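Local coordinates for protein anaphase-promoting complex subunit cut9 (Schizosaccharomyces pombe, PDB 2XPI) that is a tetratricopeptide-repeat subunit of the anaphase-promoting complex, the E3 ubiquitin ligase that controls progression through mitosis and G1, at residues D364-H369 with L377-Y382; V559-H562 with L568-T571. All coordinates share one frame; numbering follows the deposited sequence.

Contact 1: D364-H369 with L377-Y382; sequences DLVDRH and LAVGIY
Leu365 and Val366 meet Ala378 and Val379 in a small apolar contact between consecutive helices, at the junction where TPR 8 ends and TPR 9 begins. Residues 364-368 are the last turn of helix 355-368, and 377-382 belong to helix 373-385. Two methyl-to-methyl touches carry it. CD1 of Leu365 lies 3.7 Å from CB of Ala378, reached by a side chain whose CB points at the opposing helix and whose CG stands anti to the carbonyl carbon (chi1 -81°). One residue further along each helix, CG1 of Val366 comes 3.6 Å from CG2 of Val379; these two valine side chains cross at about a right angle, one branch of each doing the touching. The CA atoms of Leu365 and Ala378 remain 8.0 Å apart, and only 112 Å² of surface is buried between the segments, so the helices meet here at two points. Three of the four touching residues are buried. The chain turns immediately after, at His369, whose carbonyl O accepts a hydrogen bond from Thr375 OG1 near the start of the next helix. Around these residues, helix 342-352 packs on Leu365 through Tyr342 and on Ala378 through Leu346, while Tyr395 of helix 389-402 lies against Val379, placing the contact inside the stacked helices of neighbouring repeats.

Contact 2: V559-H562 with L568-T571; sequences VYLH and LAIT
Tyr560 lays its ring against Leu568 while its CB rests on Ala569, joining the two antiparallel helices of TPR 14 close to the turn between them. Followed outward, the tyrosine meets the backbone first: CB of Tyr560 lies 3.8 Å from N of Ala569 and 3.9 Å from the CB of that same alanine. Here the helices come close, the CA atoms of Tyr560 and Ala569 being 5.2 Å apart, a spacing that the single methyl of alanine accommodates. Next comes the ring. CB of Leu568 sits over the middle of one face, 3.9 Å from the centroid of the Tyr560 ring and 12° off the ring normal, a CH-pi contact. Farther out, CD1 of Leu568 lies over the same face, 3.5 Å from CE1 of Tyr560 and close to its CZ and OH. The leucine thus extends from above the ring centre toward the phenolic end; its CG, anti to the carbonyl carbon (chi1 -69°), carries the branch in that direction. Beside this pair, CD1 of Leu561 touches CB of Ala569 at 4.0 Å, giving the alanine a second apolar neighbour. Ile536 of helix 532-545 also packs on Tyr560, tying it to the preceding repeat. Within helix 566-579, Thr571 OG1 donates to the carbonyl O of Leu568, a bond of 3.1 Å with the donor tilted 33° out of the carbonyl plane. Between the two segments cohesion rests on dispersion and CH-pi attraction, with no charged or polar pair to fix direction; Ala569 and Leu561 are buried, Leu568 exposed.

How the contacts relate
Contact 1 comes first along the chain and closes before contact 2 opens; their centres are 50 Å apart, their nearest atoms about 34 Å, and they do not touch or share a helix. Both join helices that follow one another in the TPR array, but at different levels: contact 1 bridges TPR 8 and TPR 9, whereas contact 2 lies within TPR 14. The centre of contact 1 lies about 17 Å from the centre of the chain, that of contact 2 about 49 Å, toward the C-terminal end. Together they illustrate how local helix-to-helix packing builds an extended repeat protein. TPR 8, which supplies residues 364-368, is among the repeats that bind hcn1; TPR 14 lies beyond that set.

Contact 1: D364-H369 with L377-Y382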
loop_
_atom_site.group_PDB
_atom_site.type_symbol
_atom_site.label_atom_id
_atom_site.label_comp_id
_atom_site.label_asym_id
_atom_site.label_seq_id
_atom_site.Cartn_x
_atom_site.Cartn_y
_atom_site.Cartn_z
ATOM N N ASP A 364 21.209 3.755 -10.999
ATOM C CA ASP A 364 19.776 3.812 -11.272
ATOM C C ASP A 364 18.989 2.778 -10.496
ATOM O O ASP A 364 17.772 2.901 -10.370
ATOM C CB ASP A 364 19.420 3.821 -12.769
ATOM C CG ASP A 364 19.642 2.494 -13.437
ATOM O OD1 ASP A 364 18.649 1.855 -13.872
ATOM O OD2 ASP A 364 20.822 2.109 -13.551
ATOM N N LEU A 365 19.681 1.781 -9.952
ATOM C CA LEU A 365 19.040 0.855 -9.032
ATOM C C LEU A 365 18.716 1.566 -7.716
ATOM O O LEU A 365 17.600 1.448 -7.203
ATOM C CB LEU A 365 19.896 -0.380 -8.797
ATOM C CG LEU A 365 19.871 -1.506 -9.834
ATOM C CD1 LEU A 365 20.738 -2.679 -9.367
ATOM C CD2 LEU A 365 18.467 -1.976 -10.066
ATOM N N VAL A 366 19.655 2.333 -7.169
ATOM C CA VAL A 366 19.317 3.030 -5.927
ATOM C C VAL A 366 18.319 4.140 -6.201
ATOM O O VAL A 366 17.561 4.530 -5.320
ATOM C CB VAL A 366 20.525 3.579 -5.139
ATOM C CG1 VAL A 366 21.765 2.774 -5.435
ATOM C CG2 VAL A 366 20.720 5.040 -5.425
ATOM N N ASP A 367 18.301 4.633 -7.432
ATOM C CA ASP A 367 17.303 5.628 -7.790
ATOM C C ASP A 367 15.894 5.047 -7.811
ATOM O O ASP A 367 14.966 5.668 -7.308
ATOM C CB ASP A 367 17.609 6.292 -9.130
ATOM C CG ASP A 367 16.656 7.440 -9.432
ATOM O OD1 ASP A 367 16.324 7.656 -10.621
ATOM O OD2 ASP A 367 16.224 8.122 -8.469
ATOM N N ARG A 368 15.734 3.857 -8.381
ATOM C CA ARG A 368 14.394 3.301 -8.596
ATOM C C ARG A 368 14.018 2.165 -7.640
ATOM O O ARG A 368 12.839 1.881 -7.455
ATOM C CB ARG A 368 14.218 2.854 -10.049
ATOM C CG ARG A 368 15.003 1.615 -10.407
ATOM C CD ARG A 368 15.025 1.385 -11.908
ATOM N NE ARG A 368 15.009 2.651 -12.631
ATOM C CZ ARG A 368 14.239 2.889 -13.691
ATOM N NH1 ARG A 368 13.433 1.936 -14.157
ATOM N NH2 ARG A 368 14.271 4.077 -14.292
ATOM N N HIS A 369 15.010 1.516 -7.035
ATOM C CA HIS A 369 14.737 0.435 -6.089
ATOM C C HIS A 369 15.565 0.551 -4.808
ATOM O O HIS A 369 16.317 -0.352 -4.470
ATOM C CB HIS A 369 15.008 -0.925 -6.722
ATOM C CG HIS A 369 14.191 -1.207 -7.942
ATOM N ND1 HIS A 369 12.822 -1.375 -7.901
ATOM C CD2 HIS A 369 14.555 -1.386 -9.236
ATOM C CE1 HIS A 369 12.379 -1.633 -9.119
ATOM N NE2 HIS A 369 13.409 -1.646 -9.947
ATOM N N LEU A 377 23.420 -4.828 -3.129
ATOM C CA LEU A 377 24.383 -5.797 -3.645
ATOM C C LEU A 377 25.177 -5.129 -4.750
ATOM O O LEU A 377 26.389 -5.270 -4.820
ATOM C CB LEU A 377 23.663 -7.020 -4.203
ATOM C CG LEU A 377 24.288 -8.417 -4.412
ATOM C CD1 LEU A 377 24.279 -8.782 -5.871
ATOM C CD2 LEU A 377 25.661 -8.647 -3.797
ATOM N N ALA A 378 24.485 -4.382 -5.607
ATOM C CA ALA A 378 25.117 -3.743 -6.760
ATOM C C ALA A 378 26.076 -2.620 -6.336
ATOM O O ALA A 378 27.192 -2.498 -6.866
ATOM C CB ALA A 378 24.062 -3.224 -7.736
ATOM N N VAL A 379 25.639 -1.799 -5.387
ATOM C CA VAL A 379 26.511 -0.766 -4.834
ATOM C C VAL A 379 27.782 -1.395 -4.244
ATOM O O VAL A 379 28.864 -0.871 -4.422
ATOM C CB VAL A 379 25.789 0.079 -3.776
ATOM C CG1 VAL A 379 26.738 1.036 -3.137
ATOM C CG2 VAL A 379 24.655 0.850 -4.413
ATOM N N GLY A 380 27.643 -2.538 -3.580
ATOM C CA GLY A 380 28.764 -3.196 -2.955
ATOM C C GLY A 380 29.735 -3.761 -3.972
ATOM O O GLY A 380 30.945 -3.573 -3.851
ATOM N N ILE A 381 29.212 -4.460 -4.974
ATOM C CA ILE A 381 30.053 -5.085 -5.985
ATOM C C ILE A 381 30.875 -4.028 -6.692
ATOM O O ILE A 381 32.032 -4.260 -7.031
ATOM C CB ILE A 381 29.228 -5.896 -7.001
ATOM C CG1 ILE A 381 28.697 -7.165 -6.330
ATOM C CG2 ILE A 381 30.081 -6.260 -8.237
ATOM C CD1 ILE A 381 27.713 -7.927 -7.164
ATOM N N TYR A 382 30.276 -2.853 -6.879
ATOM C CA TYR A 382 30.984 -1.731 -7.483
ATOM C C TYR A 382 32.162 -1.284 -6.649
ATOM O O TYR A 382 33.258 -1.132 -7.169
ATOM C CB TYR A 382 30.085 -0.523 -7.696
ATOM C CG TYR A 382 30.921 0.690 -7.978
ATOM C CD1 TYR A 382 31.694 0.760 -9.128
ATOM C CD2 TYR A 382 30.978 1.749 -7.084
ATOM C CE1 TYR A 382 32.481 1.853 -9.398
ATOM C CE2 TYR A 382 31.775 2.860 -7.339
ATOM C CZ TYR A 382 32.523 2.900 -8.502
ATOM O OH TYR A 382 33.313 3.991 -8.777
#

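Contact 2: V559-H562 with L568-T571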
loop_
_atom_site.group_PDB
_atom_site.type_symbol
_atom_site.label_atom_id
_atom_site.label_comp_id
_atom_site.label_asym_id
_atom_site.label_seq_id
_atom_site.Cartn_x
_atom_site.Cartn_y
_atom_site.Cartn_z
ATOM N N VAL A 559 65.540 -19.279 -7.951
ATOM C CA VAL A 559 65.794 -20.349 -8.900
ATOM C C VAL A 559 67.139 -20.141 -9.616
ATOM O O VAL A 559 67.923 -21.083 -9.757
ATOM C CB VAL A 559 64.645 -20.504 -9.908
ATOM C CG1 VAL A 559 65.050 -21.422 -11.034
ATOM C CG2 VAL A 559 63.433 -21.043 -9.212
ATOM N N TYR A 560 67.413 -18.910 -10.041
ATOM C CA TYR A 560 68.620 -18.632 -10.809
ATOM C C TYR A 560 69.893 -18.984 -10.058
ATOM O O TYR A 560 70.806 -19.605 -10.618
ATOM C CB TYR A 560 68.666 -17.188 -11.334
ATOM C CG TYR A 560 67.966 -17.086 -12.662
ATOM C CD1 TYR A 560 68.355 -17.895 -13.716
ATOM C CD2 TYR A 560 66.896 -16.222 -12.859
ATOM C CE1 TYR A 560 67.720 -17.842 -14.933
ATOM C CE2 TYR A 560 66.252 -16.165 -14.077
ATOM C CZ TYR A 560 66.672 -16.983 -15.114
ATOM O OH TYR A 560 66.054 -16.960 -16.343
ATOM N N LEU A 561 69.966 -18.607 -8.791
ATOM C CA LEU A 561 71.157 -18.968 -8.059
ATOM C C LEU A 561 71.164 -20.437 -7.641
ATOM O O LEU A 561 72.169 -20.931 -7.156
ATOM C CB LEU A 561 71.489 -17.982 -6.930
ATOM C CG LEU A 561 70.680 -17.851 -5.660
ATOM C CD1 LEU A 561 70.417 -16.375 -5.378
ATOM C CD2 LEU A 561 69.415 -18.616 -5.817
ATOM N N HIS A 562 70.065 -21.143 -7.874
ATOM C CA HIS A 562 70.080 -22.599 -7.775
ATOM C C HIS A 562 70.689 -23.174 -9.033
ATOM O O HIS A 562 71.420 -24.167 -8.992
ATOM C CB HIS A 562 68.676 -23.165 -7.595
ATOM C CG HIS A 562 68.271 -23.302 -6.163
ATOM N ND1 HIS A 562 67.090 -22.795 -5.669
ATOM C CD2 HIS A 562 68.911 -23.862 -5.110
ATOM C CE1 HIS A 562 67.015 -23.046 -4.375
ATOM N NE2 HIS A 562 68.106 -23.697 -4.012
ATOM N N LEU A 568 72.037 -13.293 -13.162
ATOM C CA LEU A 568 70.625 -13.151 -13.510
ATOM C C LEU A 568 69.784 -13.022 -12.251
ATOM O O LEU A 568 68.782 -12.318 -12.238
ATOM C CB LEU A 568 70.128 -14.346 -14.318
ATOM C CG LEU A 568 70.685 -14.484 -15.727
ATOM C CD1 LEU A 568 69.942 -15.600 -16.456
ATOM C CD2 LEU A 568 70.585 -13.137 -16.471
ATOM N N ALA A 569 70.196 -13.720 -11.198
ATOM C CA ALA A 569 69.541 -13.605 -9.903
ATOM C C ALA A 569 69.614 -12.168 -9.389
ATOM O O ALA A 569 68.703 -11.711 -8.697
ATOM C CB ALA A 569 70.166 -14.553 -8.907
ATOM N N ILE A 570 70.688 -11.459 -9.743
ATOM C CA ILE A 570 70.921 -10.100 -9.254
ATOM C C ILE A 570 69.986 -9.052 -9.861
ATOM O O ILE A 570 69.475 -8.193 -9.148
ATOM C CB ILE A 570 72.398 -9.666 -9.444
ATOM C CG1 ILE A 570 73.259 -10.240 -8.329
ATOM C CG2 ILE A 570 72.531 -8.157 -9.402
ATOM C CD1 ILE A 570 74.690 -10.436 -8.722
ATOM N N THR A 571 69.753 -9.120 -11.167
ATOM C CA THR A 571 68.873 -8.150 -11.821
ATOM C C THR A 571 67.396 -8.293 -11.399
ATOM O O THR A 571 66.646 -7.308 -11.369
ATOM C CB THR A 571 69.001 -8.234 -13.348
ATOM O OG1 THR A 571 68.833 -9.597 -13.753
ATOM C CG2 THR A 571 70.385 -7.752 -13.795
#